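Side-chain contacts in methanol--corrinoid protein co-methyltransferase (Methanosarcina barkeri, PDB 2I2X), which transfers the methyl group of methanol to the cob(I)amide carried by its partner MtaC, the first step of methanogenesis from methanol: residues A53-E56 with K57-E61; E86-Q89 with Q90-N93; D141-S144 with V145-A149. One frame throughout, in Å; residues are numbered along the deposited sequence.

Contact 1: residues A53-E56 with K57-E61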
ATOM      1  N   ALA A  53     -21.554  -8.964  -9.360  1.00 30.94           N
ATOM      2  CA  ALA A  53     -22.902  -9.029  -9.957  1.00 31.87           C
ATOM      3  C   ALA A  53     -23.042 -10.221 -10.919  1.00 32.30           C
ATOM      4  O   ALA A  53     -23.719 -11.201 -10.604  1.00 33.26           O
ATOM      5  CB  ALA A  53     -23.278  -7.707 -10.658  1.00 31.75           C
ATOM      6  N   SER A  54     -22.365 -10.148 -12.061  1.00 32.11           N
ATOM      7  CA  SER A  54     -22.413 -11.195 -13.067  1.00 31.74           C
ATOM      8  C   SER A  54     -21.036 -11.783 -13.279  1.00 31.17           C
ATOM      9  O   SER A  54     -20.031 -11.145 -12.965  1.00 31.53           O
ATOM     10  CB  SER A  54     -22.890 -10.612 -14.392  1.00 31.92           C
ATOM     11  OG  SER A  54     -21.953  -9.663 -14.897  1.00 33.36           O
ATOM     12  N   LYS A  55     -21.003 -12.976 -13.860  1.00 30.11           N
ATOM     13  CA  LYS A  55     -19.779 -13.616 -14.279  1.00 29.42           C
ATOM     14  C   LYS A  55     -18.925 -12.738 -15.179  1.00 29.52           C
ATOM     15  O   LYS A  55     -17.703 -12.740 -15.083  1.00 29.66           O
ATOM     16  CB  LYS A  55     -20.107 -14.902 -15.007  1.00 29.23           C
ATOM     17  CG  LYS A  55     -18.899 -15.728 -15.329  1.00 28.53           C
ATOM     18  CD  LYS A  55     -19.270 -17.034 -15.948  1.00 28.88           C
ATOM     19  CE  LYS A  55     -19.522 -16.876 -17.422  1.00 29.08           C
ATOM     20  NZ  LYS A  55     -19.290 -18.181 -18.050  1.00 30.04           N
ATOM     21  N   GLU A  56     -19.560 -11.967 -16.044  1.00 29.52           N
ATOM     22  CA  GLU A  56     -18.817 -11.215 -17.050  1.00 29.90           C
ATOM     23  C   GLU A  56     -18.092 -10.003 -16.437  1.00 28.50           C
ATOM     24  O   GLU A  56     -16.965  -9.677 -16.823  1.00 27.92           O
ATOM     25  CB  GLU A  56     -19.738 -10.816 -18.210  1.00 30.46           C
ATOM     26  CG  GLU A  56     -20.258 -12.024 -19.068  1.00 36.47           C
ATOM     27  CD  GLU A  56     -21.170 -13.089 -18.314  1.00 42.62           C
ATOM     28  OE1 GLU A  56     -22.021 -12.737 -17.423  1.00 41.58           O
ATOM     29  OE2 GLU A  56     -21.026 -14.300 -18.651  1.00 44.17           O
ATOM     30  N   LYS A  57     -18.749  -9.355 -15.480  1.00 27.34           N
ATOM     31  CA  LYS A  57     -18.155  -8.255 -14.725  1.00 26.25           C
ATOM     32  C   LYS A  57     -16.970  -8.756 -13.888  1.00 24.92           C
ATOM     33  O   LYS A  57     -15.966  -8.060 -13.764  1.00 24.79           O
ATOM     34  CB  LYS A  57     -19.199  -7.581 -13.823  1.00 26.71           C
ATOM     35  CG  LYS A  57     -20.080  -6.539 -14.512  1.00 27.95           C
ATOM     36  CD  LYS A  57     -21.432  -6.381 -13.790  1.00 31.19           C
ATOM     37  CE  LYS A  57     -22.152  -5.094 -14.223  1.00 32.48           C
ATOM     38  NZ  LYS A  57     -23.467  -4.892 -13.523  1.00 32.96           N
ATOM     39  N   LEU A  58     -17.103  -9.963 -13.333  1.00 22.86           N
ATOM     40  CA  LEU A  58     -16.049 -10.610 -12.575  1.00 21.16           C
ATOM     41  C   LEU A  58     -14.813 -10.922 -13.417  1.00 20.40           C
ATOM     42  O   LEU A  58     -13.695 -10.552 -13.053  1.00 19.80           O
ATOM     43  CB  LEU A  58     -16.591 -11.888 -11.959  1.00 21.01           C
ATOM     44  CG  LEU A  58     -15.842 -12.408 -10.744  1.00 20.32           C
ATOM     45  CD1 LEU A  58     -15.570 -11.297  -9.734  1.00 19.67           C
ATOM     46  CD2 LEU A  58     -16.616 -13.547 -10.099  1.00 20.58           C
ATOM     47  N   ILE A  59     -15.030 -11.610 -14.535  1.00 19.43           N
ATOM     48  CA  ILE A  59     -13.995 -11.882 -15.528  1.00 18.68           C
ATOM     49  C   ILE A  59     -13.316 -10.586 -15.968  1.00 18.17           C
ATOM     50  O   ILE A  59     -12.093 -10.513 -16.086  1.00 18.29           O
ATOM     51  CB  ILE A  59     -14.588 -12.614 -16.756  1.00 18.71           C
ATOM     52  CG1 ILE A  59     -14.933 -14.061 -16.385  1.00 18.92           C
ATOM     53  CG2 ILE A  59     -13.626 -12.545 -17.944  1.00 18.02           C
ATOM     54  CD1 ILE A  59     -15.744 -14.855 -17.442  1.00 17.46           C
ATOM     55  N   LYS A  60     -14.118  -9.556 -16.167  1.00 17.46           N
ATOM     56  CA  LYS A  60     -13.616  -8.247 -16.554  1.00 17.38           C
ATOM     57  C   LYS A  60     -12.668  -7.643 -15.498  1.00 16.40           C
ATOM     58  O   LYS A  60     -11.568  -7.199 -15.831  1.00 16.22           O
ATOM     59  CB  LYS A  60     -14.797  -7.310 -16.872  1.00 17.29           C
ATOM     60  CG  LYS A  60     -14.411  -5.964 -17.408  1.00 19.62           C
ATOM     61  CD  LYS A  60     -13.562  -6.096 -18.640  1.00 25.82           C
ATOM     62  CE  LYS A  60     -13.234  -4.723 -19.226  1.00 30.02           C
ATOM     63  NZ  LYS A  60     -12.346  -4.889 -20.427  1.00 33.45           N
ATOM     64  N   GLU A  61     -13.099  -7.637 -14.241  1.00 15.51           N
ATOM     65  CA  GLU A  61     -12.304  -7.098 -13.146  1.00 15.21           C
ATOM     66  C   GLU A  61     -10.938  -7.810 -13.072  1.00 14.67           C
ATOM     67  O   GLU A  61      -9.899  -7.143 -12.955  1.00 14.39           O
ATOM     68  CB  GLU A  61     -13.069  -7.210 -11.828  1.00 15.15           C
ATOM     69  CG  GLU A  61     -12.383  -6.616 -10.620  1.00 16.77           C
ATOM     70  CD  GLU A  61     -12.851  -5.195 -10.317  1.00 21.78           C
ATOM     71  OE1 GLU A  61     -13.053  -4.419 -11.290  1.00 22.83           O
ATOM     72  OE2 GLU A  61     -13.009  -4.847  -9.106  1.00 21.63           O
TER
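Ser54 and Lys57 meet at the first turn of helix 55-76, where the serine hydroxyl is folded back over the start of the helix. With chi1 at 65°, OG stands between the backbone N and the carbonyl carbon of its own residue and faces the amide of Lys57; the bond from Lys57 N to Ser54 OG is long, at 3.3 Å, but nearly straight (164°). The methylene chain of Lys57 then runs back past the same hydroxyl, its CD 3.5 Å from Ser54 OG. Beyond CG this chain is extended, and its outer part reaches Ala53, whose CB lies 3.9 Å from Lys57 CD, so the aliphatic shaft of the lysine spans both residues ahead of the helix.

Lys55 and Ile59, one turn apart, lie side by side and point the same way. The touch is made by Lys55 CG and Ile59 CD1, 3.9 Å apart. The backbones of the same two residues are joined by a bond of 3.0 Å from Ile59 N to Lys55 O. Further out Lys55 bends at chi3, and its NZ forms a salt bridge with Glu100 of helix 95-116. On a different side, Lys60 NZ forms a salt bridge with the C-terminal carboxylate of His258 of a neighbouring subunit.

Backbone bonds from Leu58 N to Ser54 O and from Lys60 N to Glu56 O continue the first turn. Ser54, with its OG taking the amide of Lys57, is the N-cap of the helix that links strands 40-43 and 80-86 in a beta-alpha-beta unit of the TIM barrel.

Contact 2: residues E86-Q89 with Q90-N93; sequences EHVQ and QMSN. With K (potassium ion), chain S.
Gln89 and Asn93 are joined by a hydrogen bond between their side-chain amides, Asn93 ND2 donating to Gln89 OE1 at a short 2.6 Å. The donor lies in the carbonyl plane of the glutamine, and OE1 is close to the asparagine amide plane, although the two planes are turned 44° from each other. Gln89 is brought back over the helix by a bent chain, chi1 61° and chi2 79°. Its backbone O is gripped twice, by Ser92 N from above the carbonyl plane and by Asn93 N almost in line with the C=O, while Val88 O receives Met91 N.

A second polar link ties His87 ND1 to Ser92 OG at 2.9 Å, the hydroxyl lying near the plane of the ring at its edge. The same OG is also hydrogen-bonded to Gly127 N, so two partners fix its position.

Aromatic and apolar contacts centre on Met91. Its CB makes a CH-pi contact over one face of His87, 4.0 Å from the ring centroid, and its methyl CE lies over the same face, 3.6 Å from His87 CD2. Met91 SD rests against Val88 CG2 at 3.5 Å, and the same valine methyl also touches the amide end of Gln90, 3.4 Å from its CD.

Metal binding belongs to Glu86, whose extended side chain places OE2 2.3 Å from the potassium ion; Glu164 and Glu313 complete the protein ligands.

The segment leaves the end of barrel strand 80-86 and turns at once into the short helix 89-93. Val88 and Met91 pack on helix 55-76, Gln90 and Met91 face helix 95-116, and His87 and Ser92 lean on Ile126 of strand 119-126.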
ATOM      1  N   GLU A  86      -7.498 -15.788  -5.275  1.00 10.83           N
ATOM      2  CA  GLU A  86      -8.282 -16.472  -4.258  1.00 12.12           C
ATOM      3  C   GLU A  86      -9.726 -16.397  -4.621  1.00 12.62           C
ATOM      4  O   GLU A  86     -10.317 -15.354  -4.482  1.00 13.22           O
ATOM      5  CB  GLU A  86      -8.100 -15.828  -2.893  1.00 11.88           C
ATOM      6  CG  GLU A  86      -6.682 -15.963  -2.394  1.00 15.57           C
ATOM      7  CD  GLU A  86      -6.475 -15.411  -1.016  1.00 17.92           C
ATOM      8  OE1 GLU A  86      -6.721 -14.204  -0.787  1.00 20.58           O
ATOM      9  OE2 GLU A  86      -6.037 -16.187  -0.137  1.00 19.46           O
ATOM     10  N   HIS A  87     -10.310 -17.513  -5.042  1.00 13.59           N
ATOM     11  CA  HIS A  87     -11.732 -17.566  -5.405  1.00 14.09           C
ATOM     12  C   HIS A  87     -12.629 -16.806  -4.439  1.00 15.15           C
ATOM     13  O   HIS A  87     -12.555 -17.020  -3.250  1.00 15.67           O
ATOM     14  CB  HIS A  87     -12.195 -19.020  -5.523  1.00 12.62           C
ATOM     15  CG  HIS A  87     -11.717 -19.711  -6.763  1.00 12.51           C
ATOM     16  ND1 HIS A  87     -12.353 -20.812  -7.294  1.00 12.82           N
ATOM     17  CD2 HIS A  87     -10.679 -19.445  -7.598  1.00 12.15           C
ATOM     18  CE1 HIS A  87     -11.722 -21.206  -8.387  1.00 11.24           C
ATOM     19  NE2 HIS A  87     -10.702 -20.396  -8.592  1.00 11.41           N
ATOM     20  N   VAL A  88     -13.432 -15.873  -4.947  1.00 16.70           N
ATOM     21  CA  VAL A  88     -14.684 -15.510  -4.264  1.00 17.73           C
ATOM     22  C   VAL A  88     -15.572 -16.760  -4.301  1.00 18.99           C
ATOM     23  O   VAL A  88     -15.427 -17.600  -5.196  1.00 19.36           O
ATOM     24  CB  VAL A  88     -15.440 -14.322  -4.931  1.00 17.49           C
ATOM     25  CG1 VAL A  88     -14.625 -13.044  -4.861  1.00 16.01           C
ATOM     26  CG2 VAL A  88     -15.827 -14.658  -6.351  1.00 15.73           C
ATOM     27  N   GLN A  89     -16.498 -16.886  -3.358  1.00 20.77           N
ATOM     28  CA  GLN A  89     -17.212 -18.164  -3.161  1.00 21.96           C
ATOM     29  C   GLN A  89     -17.886 -18.630  -4.446  1.00 22.18           C
ATOM     30  O   GLN A  89     -17.889 -19.838  -4.761  1.00 22.88           O
ATOM     31  CB  GLN A  89     -18.213 -18.076  -2.002  1.00 22.25           C
ATOM     32  CG  GLN A  89     -19.334 -17.028  -2.193  1.00 25.97           C
ATOM     33  CD  GLN A  89     -20.471 -17.503  -3.132  1.00 30.67           C
ATOM     34  OE1 GLN A  89     -20.667 -18.718  -3.365  1.00 30.26           O
ATOM     35  NE2 GLN A  89     -21.214 -16.539  -3.682  1.00 30.47           N
ATOM     36  N   GLN A  90     -18.415 -17.670  -5.204  1.00 21.52           N
ATOM     37  CA  GLN A  90     -19.166 -17.998  -6.406  1.00 21.73           C
ATOM     38  C   GLN A  90     -18.321 -18.644  -7.482  1.00 20.77           C
ATOM     39  O   GLN A  90     -18.847 -19.394  -8.301  1.00 20.87           O
ATOM     40  CB  GLN A  90     -19.960 -16.797  -6.953  1.00 22.19           C
ATOM     41  CG  GLN A  90     -19.129 -15.586  -7.328  1.00 24.98           C
ATOM     42  CD  GLN A  90     -19.246 -14.433  -6.319  1.00 28.70           C
ATOM     43  OE1 GLN A  90     -19.002 -14.585  -5.108  1.00 29.01           O
ATOM     44  NE2 GLN A  90     -19.602 -13.260  -6.834  1.00 30.17           N
ATOM     45  N   MET A  91     -17.012 -18.397  -7.450  1.00 19.61           N
ATOM     46  CA  MET A  91     -16.093 -18.998  -8.425  1.00 18.82           C
ATOM     47  C   MET A  91     -15.838 -20.479  -8.165  1.00 18.29           C
ATOM     48  O   MET A  91     -15.370 -21.209  -9.048  1.00 17.39           O
ATOM     49  CB  MET A  91     -14.762 -18.262  -8.427  1.00 18.44           C
ATOM     50  CG  MET A  91     -14.846 -16.890  -9.063  1.00 19.31           C
ATOM     51  SD  MET A  91     -13.468 -15.824  -8.642  1.00 16.29           S
ATOM     52  CE  MET A  91     -12.091 -16.704  -9.404  1.00 13.27           C
ATOM     53  N   SER A  92     -16.117 -20.901  -6.938  1.00 17.70           N
ATOM     54  CA  SER A  92     -15.853 -22.261  -6.539  1.00 17.92           C
ATOM     55  C   SER A  92     -17.131 -23.081  -6.587  1.00 17.99           C
ATOM     56  O   SER A  92     -17.098 -24.231  -7.006  1.00 17.84           O
ATOM     57  CB  SER A  92     -15.259 -22.298  -5.131  1.00 17.90           C
ATOM     58  OG  SER A  92     -13.960 -21.776  -5.129  1.00 16.59           O
ATOM     59  N   ASN A  93     -18.241 -22.472  -6.155  1.00 18.29           N
ATOM     60  CA  ASN A  93     -19.574 -23.081  -6.199  1.00 18.55           C
ATOM     61  C   ASN A  93     -20.070 -23.345  -7.608  1.00 18.97           C
ATOM     62  O   ASN A  93     -20.833 -24.275  -7.828  1.00 19.08           O
ATOM     63  CB  ASN A  93     -20.584 -22.253  -5.410  1.00 18.28           C
ATOM     64  CG  ASN A  93     -20.397 -22.392  -3.899  1.00 19.17           C
ATOM     65  OD1 ASN A  93     -20.405 -23.501  -3.357  1.00 19.47           O
ATOM     66  ND2 ASN A  93     -20.200 -21.268  -3.218  1.00 20.21           N
TER
HETATM   67  K     K S 511      -6.264 -15.796   2.162  0.70 23.46           K

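Contact 3: residues D141-S144 with V145-A149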
ATOM      1  N   ASP A 141     -22.368 -33.463  -0.177  1.00 27.91           N
ATOM      2  CA  ASP A 141     -22.741 -33.351  -1.586  1.00 29.52           C
ATOM      3  C   ASP A 141     -21.896 -32.321  -2.287  1.00 29.40           C
ATOM      4  O   ASP A 141     -21.775 -32.322  -3.515  1.00 30.10           O
ATOM      5  CB  ASP A 141     -24.199 -32.887  -1.724  1.00 30.12           C
ATOM      6  CG  ASP A 141     -25.178 -33.795  -1.020  1.00 33.59           C
ATOM      7  OD1 ASP A 141     -24.990 -35.043  -1.094  1.00 37.05           O
ATOM      8  OD2 ASP A 141     -26.141 -33.252  -0.405  1.00 36.51           O
ATOM      9  N   LYS A 142     -21.350 -31.408  -1.503  1.00 28.88           N
ATOM     10  CA  LYS A 142     -20.573 -30.336  -2.057  1.00 28.69           C
ATOM     11  C   LYS A 142     -19.126 -30.818  -2.393  1.00 27.05           C
ATOM     12  O   LYS A 142     -18.418 -30.189  -3.190  1.00 27.29           O
ATOM     13  CB  LYS A 142     -20.639 -29.122  -1.109  1.00 29.18           C
ATOM     14  CG  LYS A 142     -20.986 -27.773  -1.775  1.00 32.39           C
ATOM     15  CD  LYS A 142     -22.477 -27.419  -1.779  1.00 36.83           C
ATOM     16  CE  LYS A 142     -23.135 -27.605  -0.385  1.00 41.68           C
ATOM     17  NZ  LYS A 142     -22.755 -26.594   0.661  1.00 42.33           N
ATOM     18  N   TYR A 143     -18.719 -31.956  -1.835  1.00 24.94           N
ATOM     19  CA  TYR A 143     -17.351 -32.467  -2.039  1.00 23.04           C
ATOM     20  C   TYR A 143     -16.963 -32.573  -3.510  1.00 22.68           C
ATOM     21  O   TYR A 143     -15.848 -32.179  -3.891  1.00 22.91           O
ATOM     22  CB  TYR A 143     -17.124 -33.826  -1.349  1.00 21.57           C
ATOM     23  CG  TYR A 143     -15.660 -34.189  -1.219  1.00 19.57           C
ATOM     24  CD1 TYR A 143     -14.889 -33.673  -0.183  1.00 17.59           C
ATOM     25  CD2 TYR A 143     -15.032 -35.036  -2.144  1.00 16.48           C
ATOM     26  CE1 TYR A 143     -13.527 -33.979  -0.072  1.00 16.11           C
ATOM     27  CE2 TYR A 143     -13.666 -35.342  -2.043  1.00 14.13           C
ATOM     28  CZ  TYR A 143     -12.920 -34.816  -0.996  1.00 13.93           C
ATOM     29  OH  TYR A 143     -11.572 -35.113  -0.856  1.00 12.70           O
ATOM     30  N   SER A 144     -17.869 -33.103  -4.331  1.00 21.62           N
ATOM     31  CA  SER A 144     -17.546 -33.366  -5.733  1.00 20.62           C
ATOM     32  C   SER A 144     -17.437 -32.059  -6.496  1.00 19.97           C
ATOM     33  O   SER A 144     -16.655 -31.949  -7.451  1.00 19.67           O
ATOM     34  CB  SER A 144     -18.588 -34.271  -6.390  1.00 20.50           C
ATOM     35  OG  SER A 144     -19.872 -33.680  -6.379  1.00 19.92           O
ATOM     36  N   VAL A 145     -18.223 -31.077  -6.065  1.00 19.01           N
ATOM     37  CA  VAL A 145     -18.168 -29.748  -6.657  1.00 19.32           C
ATOM     38  C   VAL A 145     -16.785 -29.137  -6.346  1.00 18.95           C
ATOM     39  O   VAL A 145     -16.113 -28.622  -7.228  1.00 18.06           O
ATOM     40  CB  VAL A 145     -19.327 -28.856  -6.151  1.00 19.38           C
ATOM     41  CG1 VAL A 145     -19.274 -27.460  -6.775  1.00 20.51           C
ATOM     42  CG2 VAL A 145     -20.675 -29.498  -6.470  1.00 19.56           C
ATOM     43  N   PHE A 146     -16.376 -29.270  -5.084  1.00 18.98           N
ATOM     44  CA  PHE A 146     -15.084 -28.851  -4.583  1.00 18.51           C
ATOM     45  C   PHE A 146     -13.963 -29.319  -5.517  1.00 18.44           C
ATOM     46  O   PHE A 146     -13.157 -28.510  -5.996  1.00 17.69           O
ATOM     47  CB  PHE A 146     -14.922 -29.416  -3.173  1.00 18.49           C
ATOM     48  CG  PHE A 146     -13.652 -29.016  -2.472  1.00 17.62           C
ATOM     49  CD1 PHE A 146     -13.288 -27.680  -2.348  1.00 16.26           C
ATOM     50  CD2 PHE A 146     -12.842 -29.988  -1.898  1.00 16.43           C
ATOM     51  CE1 PHE A 146     -12.132 -27.324  -1.673  1.00 16.26           C
ATOM     52  CE2 PHE A 146     -11.684 -29.636  -1.215  1.00 16.22           C
ATOM     53  CZ  PHE A 146     -11.326 -28.301  -1.106  1.00 15.62           C
ATOM     54  N   LEU A 147     -13.938 -30.620  -5.786  1.00 18.46           N
ATOM     55  CA  LEU A 147     -12.963 -31.225  -6.709  1.00 18.10           C
ATOM     56  C   LEU A 147     -13.053 -30.690  -8.131  1.00 18.26           C
ATOM     57  O   LEU A 147     -12.017 -30.485  -8.775  1.00 18.59           O
ATOM     58  CB  LEU A 147     -13.103 -32.752  -6.736  1.00 17.41           C
ATOM     59  CG  LEU A 147     -12.804 -33.528  -5.451  1.00 17.92           C
ATOM     60  CD1 LEU A 147     -12.733 -35.045  -5.762  1.00 17.66           C
ATOM     61  CD2 LEU A 147     -11.524 -33.037  -4.718  1.00 14.40           C
ATOM     62  N   GLU A 148     -14.281 -30.497  -8.625  1.00 18.45           N
ATOM     63  CA  GLU A 148     -14.513 -29.966  -9.964  1.00 19.16           C
ATOM     64  C   GLU A 148     -13.897 -28.578 -10.087  1.00 18.77           C
ATOM     65  O   GLU A 148     -13.412 -28.204 -11.154  1.00 18.44           O
ATOM     66  CB  GLU A 148     -16.005 -29.834 -10.258  1.00 19.99           C
ATOM     67  CG  GLU A 148     -16.741 -31.102 -10.577  1.00 24.45           C
ATOM     68  CD  GLU A 148     -18.247 -30.877 -10.803  1.00 29.66           C
ATOM     69  OE1 GLU A 148     -18.615 -29.938 -11.558  1.00 32.07           O
ATOM     70  OE2 GLU A 148     -19.054 -31.654 -10.235  1.00 30.82           O
ATOM     71  N   ALA A 149     -13.932 -27.805  -9.004  1.00 18.07           N
ATOM     72  CA  ALA A 149     -13.314 -26.496  -9.043  1.00 18.49           C
ATOM     73  C   ALA A 149     -11.799 -26.618  -9.299  1.00 18.33           C
ATOM     74  O   ALA A 149     -11.256 -25.918 -10.172  1.00 18.45           O
ATOM     75  CB  ALA A 149     -13.623 -25.689  -7.790  1.00 18.27           C
TER
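Tyr143 and Leu147 pack one turn apart at the start of helix 143-155, the helix of a beta-alpha-beta unit of the TIM barrel between strands 119-126 and 160-163. Here the backbone acceptors are taken up in ordinary alpha-helical fashion. Lys142 O receives Phe146 N at 2.9 Å. Tyr143 O likewise receives Leu147 N, and Ser144 O receives Glu148 N; one step further on, Ala149 N reaches Val145 O. Three successive carbonyls from residues 142 to 144 are thus engaged by amides of the following turn.

The remaining polar group of Tyr143 is satisfied elsewhere. Its first torsion, -164°, carries CG nearly opposite the backbone N and sends the ring out from the helix, so that OH can hydrogen-bond to Asp202 OD2 on helix 181-210. That bond should restrain the far end of the ring, while its flank is met by leucine: Leu147 CD1 approaches CE2 of Tyr143 obliquely, at 3.8 Å. On the other flank Phe146 comes only loosely near, its CD2 4.4 Å from Tyr143 CE1.

Phe146 itself turns inward. It lies against Ile126 of strand 119-126 and Ile199 of helix 181-210, and meets Phe150 edge-to-face. Phe146 is buried, and so is Ala149, which also packs on Ile126. Val145 faces another way, onto Ile129 and Pro95.

Ser144 and Glu148 lie on the exposed side. Their polar ends stay apart, with Ser144 OG 4.4 Å from Glu148 OE2; the closer approach is by a methylene, Glu148 CG lying 3.2 Å from Ser144 O, the carbonyl that already holds the glutamate's own amide.

From the N terminus the contacts follow in series, contact 1, then contact 2, then contact 3, and none nests in or crosses another. Each is a single unbroken segment, so none closes a long loop. Contact 1 opens helix 55-76 after strand 40-43, contact 2 leads from strand 80-86 into helix 89-93, and contact 3 opens helix 143-155 after strand 119-126. In space contact 2 lies between the others: Leu58 CD2 of contact 1 packs 3.9 Å from Met91 CG, and Val145 CG1 of contact 3 lies 3.7 Å from Asn93 O. Contacts 1 and 3 do not touch, being about 13 Å apart at their nearest atoms.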